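PDB 3I4J: aminotransferase, class III from Deinococcus radiodurans, which probably catalyses transamination, moving amino groups with the help of a pyridoxal phosphate cofactor. Local coordinates for residues G20-D25 against R30-S35; A41-G46 against L310-R315; G51-A56 against A305-L310; G79-F84 against F90-V95; A331-L336 against M344-T349. The protein carries 1 engineered substitution. All coordinates share one frame; numbering follows the deposited sequence.

Contact 1. Residues G20-D25 against R30-S35; sequences GVFLYD and RYLDGS
F22, L23 and Y24 bridge L32, Y31 and R30 in an antiparallel beta hairpin, the short strand axes closing to 4.6 Å with their directions 153° apart. L23 and Y31 form the hydrogen-bonded pair, with L23 N to Y31 O and Y31 N to L23 O both 2.8 Å. F22–L32 and Y24–R30 are the non-hydrogen-bonded pairs that flank it. At the next position, D33 N gives an almost straight bond of 2.7 Å to V21 O, and D33 is the centre of an inverse gamma turn.

On the face bearing F22, Y24, R30 and L32, the arginine chain rises between two rings. Its CG sits over the Y24 ring, 3.9 Å from the centroid, a CH-pi contact. A bend at chi3 (69°) then carries the guanidinium across to F22, where it lies flat on one ring face, centres 3.9 Å apart and planes only 9° from parallel: a stacked cation-pi pair. L32 CG adds an apolar contact, 3.9 Å from F22 CE1, and V21 CG2 lies against the opposite ring face. Without the ring, as with a serine here, the R30 guanidinium is likely to lose its flat platform and turn more freely.

On the face bearing L23 and Y31, the tyrosine OH reaches across to D25 OD2 at 2.7 Å, from the anti side and tilted out of the carboxylate plane. D25 OD1 is taken by the backbone N of A27 and R29. The hairpin thus carries a cationic stack on one face and, on the other, a tyrosine that bonds D25 and meets F69 of the second subunit edge-to-face.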
# COMPACT_ATOMS: atom_id res chain seq x y z
N GLY C 20 5.82 -1.77 -24.49
CA GLY C 20 7.16 -2.33 -24.37
C GLY C 20 8.01 -1.51 -23.43
O GLY C 20 7.65 -1.31 -22.27
N VAL C 21 9.15 -1.02 -23.92
CA VAL C 21 10.03 -0.22 -23.08
C VAL C 21 9.75 1.27 -23.27
O VAL C 21 10.48 2.12 -22.76
CB VAL C 21 11.52 -0.50 -23.39
CG1 VAL C 21 11.82 -1.98 -23.21
CG2 VAL C 21 11.86 -0.05 -24.81
N PHE C 22 8.68 1.59 -23.99
CA PHE C 22 8.35 2.99 -24.26
C PHE C 22 7.08 3.57 -23.62
O PHE C 22 6.11 2.86 -23.38
CB PHE C 22 8.23 3.21 -25.77
CG PHE C 22 9.49 2.91 -26.53
CD1 PHE C 22 10.55 3.81 -26.53
CD2 PHE C 22 9.62 1.71 -27.22
CE1 PHE C 22 11.72 3.52 -27.22
CE2 PHE C 22 10.79 1.41 -27.91
CZ PHE C 22 11.84 2.31 -27.91
N LEU C 23 7.12 4.87 -23.37
CA LEU C 23 6.00 5.61 -22.80
C LEU C 23 5.66 6.76 -23.76
O LEU C 23 6.55 7.33 -24.40
CB LEU C 23 6.36 6.18 -21.43
CG LEU C 23 6.54 5.19 -20.28
CD1 LEU C 23 6.98 5.95 -19.03
CD2 LEU C 23 5.24 4.43 -20.01
N TYR C 24 4.38 7.11 -23.84
CA TYR C 24 3.94 8.20 -24.73
C TYR C 24 3.08 9.17 -23.93
O TYR C 24 2.23 8.74 -23.15
CB TYR C 24 3.10 7.63 -25.88
CG TYR C 24 3.78 6.57 -26.72
CD1 TYR C 24 4.31 6.87 -27.97
CD2 TYR C 24 3.89 5.26 -26.26
CE1 TYR C 24 4.94 5.90 -28.75
CE2 TYR C 24 4.52 4.27 -27.02
CZ TYR C 24 5.04 4.60 -28.27
OH TYR C 24 5.69 3.64 -29.01
N ASP C 25 3.29 10.48 -24.10
CA ASP C 25 2.47 11.45 -23.38
C ASP C 25 1.40 12.06 -24.27
O ASP C 25 1.32 11.75 -25.47
CB ASP C 25 3.32 12.53 -22.69
CG ASP C 25 4.11 13.41 -23.66
OD1 ASP C 25 3.77 13.47 -24.86
OD2 ASP C 25 5.06 14.06 -23.19
N ARG C 30 7.59 10.53 -27.20
CA ARG C 30 7.89 9.15 -26.83
C ARG C 30 9.13 9.12 -25.96
O ARG C 30 10.09 9.86 -26.19
CB ARG C 30 8.11 8.28 -28.07
CG ARG C 30 8.09 6.80 -27.75
CD ARG C 30 8.43 5.93 -28.94
NE ARG C 30 9.83 6.06 -29.33
CZ ARG C 30 10.46 5.21 -30.13
NH1 ARG C 30 9.81 4.16 -30.62
NH2 ARG C 30 11.74 5.39 -30.43
N TYR C 31 9.11 8.25 -24.95
CA TYR C 31 10.22 8.12 -24.02
C TYR C 31 10.63 6.66 -23.87
O TYR C 31 9.78 5.76 -23.87
CB TYR C 31 9.82 8.61 -22.63
CG TYR C 31 9.22 10.00 -22.56
CD1 TYR C 31 9.99 11.08 -22.16
CD2 TYR C 31 7.87 10.21 -22.83
CE1 TYR C 31 9.44 12.35 -22.02
CE2 TYR C 31 7.30 11.48 -22.69
CZ TYR C 31 8.09 12.54 -22.28
OH TYR C 31 7.54 13.79 -22.11
N LEU C 32 11.93 6.42 -23.73
CA LEU C 32 12.42 5.07 -23.50
C LEU C 32 12.51 5.02 -21.98
O LEU C 32 13.15 5.86 -21.36
CB LEU C 32 13.81 4.88 -24.13
CG LEU C 32 14.33 3.44 -24.28
CD1 LEU C 32 15.52 3.43 -25.23
CD2 LEU C 32 14.71 2.87 -22.93
N ASP C 33 11.83 4.05 -21.37
CA ASP C 33 11.80 3.91 -19.92
C ASP C 33 13.08 3.25 -19.42
O ASP C 33 13.09 2.06 -19.07
CB ASP C 33 10.59 3.07 -19.51
CG ASP C 33 10.17 3.32 -18.08
OD1 ASP C 33 10.94 3.95 -17.32
OD2 ASP C 33 9.06 2.88 -17.71
N GLY C 34 14.16 4.03 -19.39
CA GLY C 34 15.46 3.52 -18.98
C GLY C 34 15.58 3.01 -17.55
O GLY C 34 16.52 2.29 -17.24
N SER C 35 14.64 3.38 -16.69
CA SER C 35 14.67 2.94 -15.30
C SER C 35 13.40 2.18 -14.92
O SER C 35 13.12 1.99 -13.73
CB SER C 35 14.84 4.14 -14.37
OG SER C 35 13.78 5.05 -14.54

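Contact 2. Residues A41-G46 against L310-R315; sequences ANIGHG and LDIVER
I43 meets I312 and V313 where a type I beta turn, A41 to G44, packs against helix 300-315. The fold family, class-III aminotransferase, belongs to the fold type I group of pyridoxal phosphate enzymes. The first shell consists of methyl groups alone, and no hydrogen bond crosses between the segments. I43 divides its two branches between neighbouring helix residues: the CG1 arm ends in CD1, which reaches I312 CD1 at 3.7 Å, while CG2 serves V313. In both pairs the side chains cross at about a right angle. CG1 of I43 stands between its backbone N and carbonyl carbon (chi1 70°), and this is what sends the branches to separate partners.

I43 is the third residue of the turn, which the bond from G44 N to A41 O (3.3 Å) closes. G44 adopts backbone angles at which a CB would collide with the preceding carbonyl O. Further out, R47 NH1 bonds to I43 O and Y267 OH to G44 O, while V50 of helix 48-60 touches both I43 and I312. On the helix, R315 pairs with E49 in a salt bridge. The second branch contact of I43 is nearly as close as the first: its CG2 lies 3.8 Å from CG2 of V313.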
# COMPACT_ATOMS: atom_id res chain seq x y z
N ALA C 41 8.61 -1.58 -13.67
CA ALA C 41 8.09 -2.24 -14.88
C ALA C 41 9.03 -3.26 -15.51
O ALA C 41 9.47 -3.10 -16.66
CB ALA C 41 7.70 -1.18 -15.91
N ASN C 42 9.30 -4.32 -14.77
CA ASN C 42 10.22 -5.37 -15.20
C ASN C 42 9.90 -6.11 -16.50
O ASN C 42 10.82 -6.56 -17.18
CB ASN C 42 10.40 -6.39 -14.07
CG ASN C 42 11.17 -5.82 -12.89
OD1 ASN C 42 11.45 -4.62 -12.83
ND2 ASN C 42 11.50 -6.68 -11.94
N ILE C 43 8.62 -6.27 -16.84
CA ILE C 43 8.30 -7.00 -18.06
C ILE C 43 7.81 -6.12 -19.20
O ILE C 43 7.31 -6.61 -20.22
CB ILE C 43 7.30 -8.14 -17.80
CG1 ILE C 43 5.91 -7.58 -17.45
CG2 ILE C 43 7.80 -9.00 -16.65
CD1 ILE C 43 4.84 -8.67 -17.36
N GLY C 44 7.97 -4.81 -19.04
CA GLY C 44 7.54 -3.89 -20.08
C GLY C 44 6.11 -3.44 -19.91
O GLY C 44 5.36 -3.99 -19.11
N HIS C 45 5.72 -2.43 -20.69
CA HIS C 45 4.38 -1.88 -20.60
C HIS C 45 3.40 -2.42 -21.64
O HIS C 45 3.80 -2.88 -22.71
CB HIS C 45 4.44 -0.36 -20.73
CG HIS C 45 5.34 0.30 -19.73
ND1 HIS C 45 6.62 0.72 -20.02
CD2 HIS C 45 5.13 0.60 -18.42
CE1 HIS C 45 7.16 1.25 -18.94
NE2 HIS C 45 6.28 1.19 -17.96
N GLY C 46 2.12 -2.36 -21.29
CA GLY C 46 1.06 -2.79 -22.19
C GLY C 46 0.81 -4.28 -22.37
O GLY C 46 0.29 -4.68 -23.41
N LEU C 310 4.63 -13.60 -13.34
CA LEU C 310 5.57 -14.69 -13.12
C LEU C 310 5.58 -15.65 -14.32
O LEU C 310 6.64 -16.10 -14.74
CB LEU C 310 5.21 -15.45 -11.84
CG LEU C 310 6.13 -16.62 -11.46
CD1 LEU C 310 7.58 -16.13 -11.32
CD2 LEU C 310 5.64 -17.25 -10.17
N ASP C 311 4.40 -15.95 -14.87
CA ASP C 311 4.32 -16.83 -16.04
C ASP C 311 5.19 -16.29 -17.16
O ASP C 311 5.90 -17.04 -17.84
CB ASP C 311 2.88 -16.93 -16.57
CG ASP C 311 1.95 -17.71 -15.65
OD1 ASP C 311 2.41 -18.65 -14.98
OD2 ASP C 311 0.75 -17.39 -15.62
N ILE C 312 5.12 -14.98 -17.37
CA ILE C 312 5.88 -14.30 -18.41
C ILE C 312 7.38 -14.30 -18.12
O ILE C 312 8.20 -14.58 -19.01
CB ILE C 312 5.38 -12.86 -18.56
CG1 ILE C 312 3.93 -12.88 -19.07
CG2 ILE C 312 6.27 -12.07 -19.51
CD1 ILE C 312 3.24 -11.52 -19.07
N VAL C 313 7.75 -13.99 -16.88
CA VAL C 313 9.14 -13.96 -16.47
C VAL C 313 9.80 -15.32 -16.73
O VAL C 313 10.94 -15.39 -17.20
CB VAL C 313 9.26 -13.60 -14.97
CG1 VAL C 313 10.69 -13.81 -14.48
CG2 VAL C 313 8.84 -12.14 -14.76
N GLU C 314 9.08 -16.39 -16.44
CA GLU C 314 9.60 -17.74 -16.65
C GLU C 314 9.56 -18.14 -18.12
O GLU C 314 10.56 -18.61 -18.67
CB GLU C 314 8.80 -18.75 -15.81
CG GLU C 314 8.85 -18.48 -14.32
CD GLU C 314 8.14 -19.55 -13.50
OE1 GLU C 314 6.98 -19.88 -13.82
OE2 GLU C 314 8.74 -20.04 -12.53
N ARG C 315 8.41 -17.96 -18.77
CA ARG C 315 8.27 -18.33 -20.17
C ARG C 315 9.27 -17.62 -21.09
O ARG C 315 9.82 -18.23 -22.00
CB ARG C 315 6.85 -18.05 -20.65
CG ARG C 315 6.57 -18.52 -22.07
CD ARG C 315 5.12 -18.29 -22.46
NE ARG C 315 4.82 -16.88 -22.67
CZ ARG C 315 3.88 -16.20 -22.02
NH1 ARG C 315 3.13 -16.80 -21.11
NH2 ARG C 315 3.69 -14.92 -22.29

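Contact 3. Residues G51-A56 against A305-L310; sequences GERMAA and AGLSVL
R53 and M54 face S308, L307 and A305 across two antiparallel helices, whose axes over these segments approach to 8.8 Å at 148° between their directions. CA of M54 and CA of A305 are 5.7 Å apart, consistent with the small side chains of A305 and S308.

The apolar contacts come first. M54 lays its CG alongside A305 CB at 3.8 Å, with SD also near the same methyl. R53 contributes the aliphatic base of its chain: CG rests 3.6 Å from S308 CB.

The guanidinium contacts are van der Waals rather than polar across this pair. Bends at chi2 (-73°) and chi3 (-76°) fold the R53 chain back so that one face of the guanidinium overlies S308, CB being offset toward the rim, while NH2 of R53 comes within 3.5 Å of L307 CG. S308 OG accepts no bond from it; this buried hydroxyl lies 3.4 Å from R53 CG and has no polar partner anywhere in the model.

The charge is answered one turn further along the second helix, where R53 NH1 forms a salt bridge with D311 OD2. Were a leucine to stand in for R53, D311 OD2 would probably be left without this cation, and the cover over S308 would be lost.

On the subunit side, M54 packs on A58 of the second subunit, and A55 on G51 of the same neighbour. The pair is an antiparallel helix packing within the class-III aminotransferase fold, in which helix 48-60 lies between helix 300-315 and the other half of the dimer.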
# COMPACT_ATOMS: atom_id res chain seq x y z
N GLY C 51 -3.35 -8.04 -18.21
CA GLY C 51 -4.64 -7.39 -18.09
C GLY C 51 -5.79 -8.39 -18.15
O GLY C 51 -6.74 -8.30 -17.37
N GLU C 52 -5.70 -9.35 -19.07
CA GLU C 52 -6.75 -10.36 -19.21
C GLU C 52 -6.86 -11.20 -17.94
O GLU C 52 -7.96 -11.56 -17.52
CB GLU C 52 -6.47 -11.27 -20.41
CG GLU C 52 -6.23 -10.54 -21.71
CD GLU C 52 -7.35 -9.59 -22.07
OE1 GLU C 52 -8.50 -10.06 -22.27
OE2 GLU C 52 -7.09 -8.37 -22.15
N ARG C 53 -5.72 -11.53 -17.35
CA ARG C 53 -5.69 -12.34 -16.13
C ARG C 53 -6.31 -11.58 -14.96
O ARG C 53 -6.98 -12.18 -14.12
CB ARG C 53 -4.24 -12.73 -15.80
CG ARG C 53 -3.61 -13.66 -16.83
CD ARG C 53 -4.18 -15.07 -16.72
NE ARG C 53 -3.64 -15.79 -15.56
CZ ARG C 53 -2.41 -16.29 -15.50
NH1 ARG C 53 -1.59 -16.16 -16.53
NH2 ARG C 53 -2.00 -16.92 -14.40
N MET C 54 -6.09 -10.27 -14.91
CA MET C 54 -6.65 -9.46 -13.84
C MET C 54 -8.16 -9.37 -14.03
O MET C 54 -8.92 -9.46 -13.07
CB MET C 54 -6.03 -8.06 -13.85
CG MET C 54 -4.52 -8.04 -13.55
SD MET C 54 -3.78 -6.36 -13.51
CE MET C 54 -4.33 -5.71 -15.02
N ALA C 55 -8.59 -9.21 -15.28
CA ALA C 55 -10.02 -9.13 -15.59
C ALA C 55 -10.73 -10.42 -15.20
O ALA C 55 -11.81 -10.40 -14.61
CB ALA C 55 -10.20 -8.87 -17.09
N ALA C 56 -10.11 -11.55 -15.51
CA ALA C 56 -10.70 -12.84 -15.17
C ALA C 56 -10.83 -13.00 -13.65
O ALA C 56 -11.84 -13.51 -13.17
CB ALA C 56 -9.85 -13.98 -15.75
N ALA C 305 -2.30 -10.73 -10.83
CA ALA C 305 -1.38 -9.96 -11.66
C ALA C 305 0.03 -10.49 -11.45
O ALA C 305 0.79 -10.66 -12.41
CB ALA C 305 -1.45 -8.48 -11.29
N GLY C 306 0.38 -10.75 -10.19
CA GLY C 306 1.69 -11.28 -9.88
C GLY C 306 1.90 -12.63 -10.55
O GLY C 306 2.96 -12.88 -11.12
N LEU C 307 0.89 -13.49 -10.48
CA LEU C 307 0.98 -14.82 -11.09
C LEU C 307 1.18 -14.73 -12.61
O LEU C 307 1.97 -15.47 -13.18
CB LEU C 307 -0.27 -15.63 -10.76
CG LEU C 307 -0.34 -17.07 -11.30
CD1 LEU C 307 0.81 -17.89 -10.74
CD2 LEU C 307 -1.68 -17.69 -10.90
N SER C 308 0.44 -13.84 -13.26
CA SER C 308 0.55 -13.67 -14.70
C SER C 308 1.94 -13.14 -15.06
O SER C 308 2.55 -13.57 -16.04
CB SER C 308 -0.53 -12.72 -15.22
OG SER C 308 -0.43 -12.53 -16.62
N VAL C 309 2.43 -12.21 -14.26
CA VAL C 309 3.76 -11.64 -14.49
C VAL C 309 4.81 -12.74 -14.34
O VAL C 309 5.75 -12.82 -15.12
CB VAL C 309 4.05 -10.49 -13.50
CG1 VAL C 309 5.54 -10.12 -13.54
CG2 VAL C 309 3.20 -9.27 -13.86
N LEU C 310 4.63 -13.60 -13.34
CA LEU C 310 5.57 -14.69 -13.12
C LEU C 310 5.58 -15.65 -14.32
O LEU C 310 6.64 -16.10 -14.74
CB LEU C 310 5.21 -15.45 -11.84
CG LEU C 310 6.13 -16.62 -11.46
CD1 LEU C 310 7.58 -16.13 -11.32
CD2 LEU C 310 5.64 -17.25 -10.17

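Contact 4. Residues G79-F84 against F90-V95; sequences GRLARF and FRFWAV
L81 and A82, on the last turns of helix 72-84, meet F90, just before strand 91-95, and F92 within it. Before them in sequence, R80 takes no part here; its guanidinium forms salt bridges with D311 and E314 of helix 300-315.

L81 carries the contact. Its CG lies anti to the backbone N (chi1 176°), which projects CD2 over one face of the F92 ring. That methyl stands 3.9 Å from the ring centroid and 22° off the normal, a CH-pi contact, with the nearest ring atom, F92 CE1, at 3.6 Å from L81 CD2. It is displaced toward the CD1–CE1 rim, and the two side chains cross at about a right angle. Y77, one turn earlier on the helix, also meets the F92 ring, with the ring planes at about 80°.

A82 follows with a lighter touch: its CB approaches the carbonyl O of F90 at 4.0 Å. That oxygen accepts a hydrogen bond from N3 ND2 of the second subunit.

No hydrogen bond links the two segments, so the helix sits by dispersion and CH-pi contact on the strand that is outermost within this chain, while the strand backbone bonds to strand 271-275 and, through F92, to the second subunit.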
# COMPACT_ATOMS: atom_id res chain seq x y z
N GLY C 79 2.97 -20.87 -3.99
CA GLY C 79 3.79 -22.01 -4.36
C GLY C 79 4.64 -21.74 -5.59
O GLY C 79 5.83 -22.06 -5.62
N ARG C 80 4.03 -21.14 -6.61
CA ARG C 80 4.73 -20.82 -7.84
C ARG C 80 5.89 -19.87 -7.59
O ARG C 80 6.99 -20.06 -8.10
CB ARG C 80 3.76 -20.19 -8.85
CG ARG C 80 2.88 -21.20 -9.57
CD ARG C 80 3.68 -21.99 -10.60
NE ARG C 80 4.30 -21.11 -11.58
CZ ARG C 80 3.64 -20.44 -12.52
NH1 ARG C 80 2.32 -20.56 -12.62
NH2 ARG C 80 4.29 -19.63 -13.35
N LEU C 81 5.64 -18.84 -6.79
CA LEU C 81 6.67 -17.85 -6.48
C LEU C 81 7.81 -18.47 -5.68
O LEU C 81 8.99 -18.27 -6.01
CB LEU C 81 6.05 -16.69 -5.69
CG LEU C 81 7.01 -15.61 -5.20
CD1 LEU C 81 7.67 -14.91 -6.37
CD2 LEU C 81 6.23 -14.60 -4.35
N ALA C 82 7.47 -19.22 -4.64
CA ALA C 82 8.46 -19.88 -3.79
C ALA C 82 9.42 -20.73 -4.63
O ALA C 82 10.63 -20.68 -4.43
CB ALA C 82 7.78 -20.74 -2.74
N ARG C 83 8.86 -21.49 -5.56
CA ARG C 83 9.67 -22.36 -6.42
C ARG C 83 10.56 -21.57 -7.38
O ARG C 83 11.72 -21.91 -7.59
CB ARG C 83 8.78 -23.33 -7.19
CG ARG C 83 8.14 -24.40 -6.31
CD ARG C 83 7.43 -25.48 -7.13
NE ARG C 83 6.17 -25.03 -7.73
CZ ARG C 83 5.03 -24.87 -7.05
NH1 ARG C 83 4.98 -25.12 -5.75
NH2 ARG C 83 3.94 -24.48 -7.69
N PHE C 84 10.01 -20.50 -7.97
CA PHE C 84 10.77 -19.69 -8.91
C PHE C 84 12.04 -19.12 -8.29
O PHE C 84 13.12 -19.22 -8.87
CB PHE C 84 9.93 -18.52 -9.43
CG PHE C 84 10.71 -17.53 -10.25
CD1 PHE C 84 11.28 -17.91 -11.47
CD2 PHE C 84 10.93 -16.24 -9.78
CE1 PHE C 84 12.05 -17.02 -12.20
CE2 PHE C 84 11.71 -15.34 -10.51
CZ PHE C 84 12.27 -15.72 -11.72
N PHE C 90 9.51 -22.06 1.52
CA PHE C 90 9.20 -20.82 2.22
C PHE C 90 7.74 -20.39 2.15
O PHE C 90 7.01 -20.75 1.22
CB PHE C 90 10.11 -19.69 1.69
CG PHE C 90 11.52 -19.75 2.23
CD1 PHE C 90 12.21 -20.95 2.30
CD2 PHE C 90 12.15 -18.58 2.66
CE1 PHE C 90 13.52 -21.00 2.78
CE2 PHE C 90 13.46 -18.62 3.14
CZ PHE C 90 14.15 -19.83 3.20
N ARG C 91 7.34 -19.61 3.15
CA ARG C 91 5.97 -19.11 3.29
C ARG C 91 5.87 -17.66 2.82
O ARG C 91 6.63 -16.81 3.26
CB ARG C 91 5.53 -19.21 4.74
CG ARG C 91 5.42 -20.64 5.25
CD ARG C 91 4.11 -21.28 4.79
NE ARG C 91 3.97 -22.64 5.31
CZ ARG C 91 2.80 -23.26 5.49
NH1 ARG C 91 1.66 -22.64 5.20
NH2 ARG C 91 2.78 -24.49 5.96
N PHE C 92 4.89 -17.40 1.96
CA PHE C 92 4.66 -16.09 1.37
C PHE C 92 3.64 -15.24 2.11
O PHE C 92 2.47 -15.61 2.25
CB PHE C 92 4.23 -16.26 -0.09
CG PHE C 92 3.98 -14.97 -0.82
CD1 PHE C 92 4.98 -13.99 -0.90
CD2 PHE C 92 2.76 -14.72 -1.43
CE1 PHE C 92 4.76 -12.80 -1.58
CE2 PHE C 92 2.53 -13.53 -2.12
CZ PHE C 92 3.53 -12.57 -2.19
N TRP C 93 4.10 -14.08 2.58
CA TRP C 93 3.26 -13.11 3.28
C TRP C 93 3.06 -11.98 2.28
O TRP C 93 3.98 -11.20 2.02
CB TRP C 93 3.98 -12.61 4.53
CG TRP C 93 3.32 -11.44 5.20
CD1 TRP C 93 3.81 -10.17 5.32
CD2 TRP C 93 2.05 -11.44 5.86
NE1 TRP C 93 2.92 -9.38 6.02
CE2 TRP C 93 1.83 -10.14 6.36
CE3 TRP C 93 1.06 -12.42 6.08
CZ2 TRP C 93 0.68 -9.78 7.07
CZ3 TRP C 93 -0.09 -12.07 6.79
CH2 TRP C 93 -0.27 -10.76 7.27
N ALA C 94 1.87 -11.91 1.70
CA ALA C 94 1.57 -10.90 0.69
C ALA C 94 1.06 -9.59 1.27
O ALA C 94 0.25 -9.58 2.19
CB ALA C 94 0.53 -11.46 -0.30
N VAL C 95 1.57 -8.49 0.72
CA VAL C 95 1.14 -7.15 1.12
C VAL C 95 1.04 -6.29 -0.14
O VAL C 95 1.22 -6.78 -1.26
CB VAL C 95 2.09 -6.51 2.17
CG1 VAL C 95 1.98 -7.25 3.49
CG2 VAL C 95 3.53 -6.50 1.66

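Contact 5. Residues A331-L336 against M344-T349; sequences AGLQAL and MQVRGT
Helix 318-339 lies against strand 343-349, an outer strand of a three-stranded antiparallel sheet near the C-terminal end of the chain, and the two meet where V346 pushes between L333 and Q334. The valine takes most of the load, and each of its methyls has its own partner. CG2 presses on the base of L333, 3.3 Å from CB, tighter than usual van der Waals contact, and also lies 3.8 Å from L333 CD1. CG1 reaches Q334 CG at 3.5 Å, so the glutamine takes part through its aliphatic chain rather than its amide. V346 holds CG1 between its backbone N and carbonyl carbon (chi1 57°), a rotation that turns one methyl to each helix residue.

This is a helix-on-sheet layer of the kind found in the small domain of fold type I aminotransferases. Only V346 of the strand segment makes side-chain contacts with this helix segment, and its neighbour R347 points away from it: R347 NH2 forms a salt bridge with D204 and a hydrogen bond to A205 O. Earlier in the strand, M344 and Q345 both face V356 of the adjoining strand 352-357, a classic beta bulge.

L333 is buried more deeply than Q334. Besides V346 it touches L353 of strand 352-357 together with L418 and L421 of helix 411-428, whereas Q334 lies at the exposed margin. V346 also touches L330 and Q337 of the same helix.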
# COMPACT_ATOMS: atom_id res chain seq x y z
N ALA C 331 28.65 -2.81 -20.68
CA ALA C 331 29.76 -2.62 -21.61
C ALA C 331 29.62 -1.26 -22.28
O ALA C 331 30.61 -0.56 -22.52
CB ALA C 331 29.77 -3.73 -22.66
N GLY C 332 28.38 -0.88 -22.58
CA GLY C 332 28.13 0.40 -23.22
C GLY C 332 28.47 1.57 -22.32
O GLY C 332 29.02 2.58 -22.77
N LEU C 333 28.13 1.46 -21.04
CA LEU C 333 28.42 2.52 -20.08
C LEU C 333 29.93 2.65 -19.89
O LEU C 333 30.46 3.75 -19.75
CB LEU C 333 27.75 2.23 -18.74
CG LEU C 333 26.22 2.15 -18.72
CD1 LEU C 333 25.75 1.70 -17.34
CD2 LEU C 333 25.62 3.51 -19.08
N GLN C 334 30.63 1.51 -19.89
CA GLN C 334 32.07 1.52 -19.73
C GLN C 334 32.71 2.17 -20.96
O GLN C 334 33.71 2.88 -20.85
CB GLN C 334 32.59 0.09 -19.52
CG GLN C 334 32.03 -0.57 -18.25
CD GLN C 334 32.40 -2.04 -18.10
OE1 GLN C 334 32.40 -2.80 -19.08
NE2 GLN C 334 32.71 -2.45 -16.88
N ALA C 335 32.12 1.94 -22.13
CA ALA C 335 32.63 2.51 -23.36
C ALA C 335 32.46 4.03 -23.37
O ALA C 335 33.28 4.76 -23.93
CB ALA C 335 31.91 1.90 -24.56
N LEU C 336 31.40 4.51 -22.73
CA LEU C 336 31.13 5.95 -22.66
C LEU C 336 32.11 6.72 -21.77
O LEU C 336 32.28 7.92 -21.93
CB LEU C 336 29.70 6.21 -22.19
CG LEU C 336 28.57 5.98 -23.20
CD1 LEU C 336 27.22 6.10 -22.51
CD2 LEU C 336 28.69 6.99 -24.33
N MET C 344 32.86 8.86 -12.91
CA MET C 344 33.80 8.37 -11.91
C MET C 344 33.84 6.85 -11.78
O MET C 344 34.90 6.26 -11.58
CB MET C 344 33.46 8.96 -10.53
CG MET C 344 33.38 10.48 -10.48
SD MET C 344 34.99 11.28 -10.30
CE MET C 344 34.88 11.86 -8.65
N GLN C 345 32.67 6.23 -11.89
CA GLN C 345 32.58 4.79 -11.77
C GLN C 345 31.30 4.28 -12.42
O GLN C 345 30.27 4.95 -12.40
CB GLN C 345 32.61 4.38 -10.29
CG GLN C 345 32.50 2.89 -10.04
CD GLN C 345 32.82 2.52 -8.60
OE1 GLN C 345 32.30 3.13 -7.66
NE2 GLN C 345 33.67 1.52 -8.42
N VAL C 346 31.39 3.10 -13.02
CA VAL C 346 30.26 2.46 -13.68
C VAL C 346 30.14 1.06 -13.08
O VAL C 346 31.13 0.34 -12.96
CB VAL C 346 30.47 2.36 -15.21
CG1 VAL C 346 31.75 1.62 -15.52
CG2 VAL C 346 29.28 1.66 -15.85
N ARG C 347 28.92 0.68 -12.72
CA ARG C 347 28.68 -0.62 -12.11
C ARG C 347 27.39 -1.25 -12.59
O ARG C 347 26.47 -0.56 -13.01
CB ARG C 347 28.60 -0.47 -10.58
CG ARG C 347 29.81 0.20 -9.97
CD ARG C 347 29.68 0.35 -8.46
NE ARG C 347 28.55 1.19 -8.06
CZ ARG C 347 28.57 2.01 -7.02
NH1 ARG C 347 29.66 2.11 -6.27
NH2 ARG C 347 27.49 2.72 -6.71
N GLY C 348 27.33 -2.58 -12.52
CA GLY C 348 26.12 -3.26 -12.94
C GLY C 348 26.08 -4.73 -12.60
O GLY C 348 27.09 -5.43 -12.67
N THR C 349 24.90 -5.20 -12.19
CA THR C 349 24.67 -6.60 -11.87
C THR C 349 23.34 -6.87 -12.57
O THR C 349 22.31 -6.39 -12.13
CB THR C 349 24.52 -6.85 -10.35
OG1 THR C 349 25.71 -6.43 -9.66
CG2 THR C 349 24.32 -8.33 -10.08

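Overall arrangement
Contacts 2 and 3 both use helix 300-315, their segments 310-315 and 305-310 sharing L310, with contact centres about 10 Å apart. Contact 4 lies about 16 Å from contact 3 and 17 Å from contact 2, centre to centre. Its F84 packs on L310, so helix 300-315 serves contacts 2 and 3 and borders contact 4. Along the chain, contact 4 falls between the segments of contact 3, and contact 3 between those of contact 2. Contact 1 precedes them, its centre about 16 Å from contact 2, which it touches through H45. Contact 5 comes last, about 34 Å from contact 4 across the chain's centre. Contacts 1 to 4 touch the second subunit; contact 5 does not, which separates interface-side packing from the C-terminal sheet.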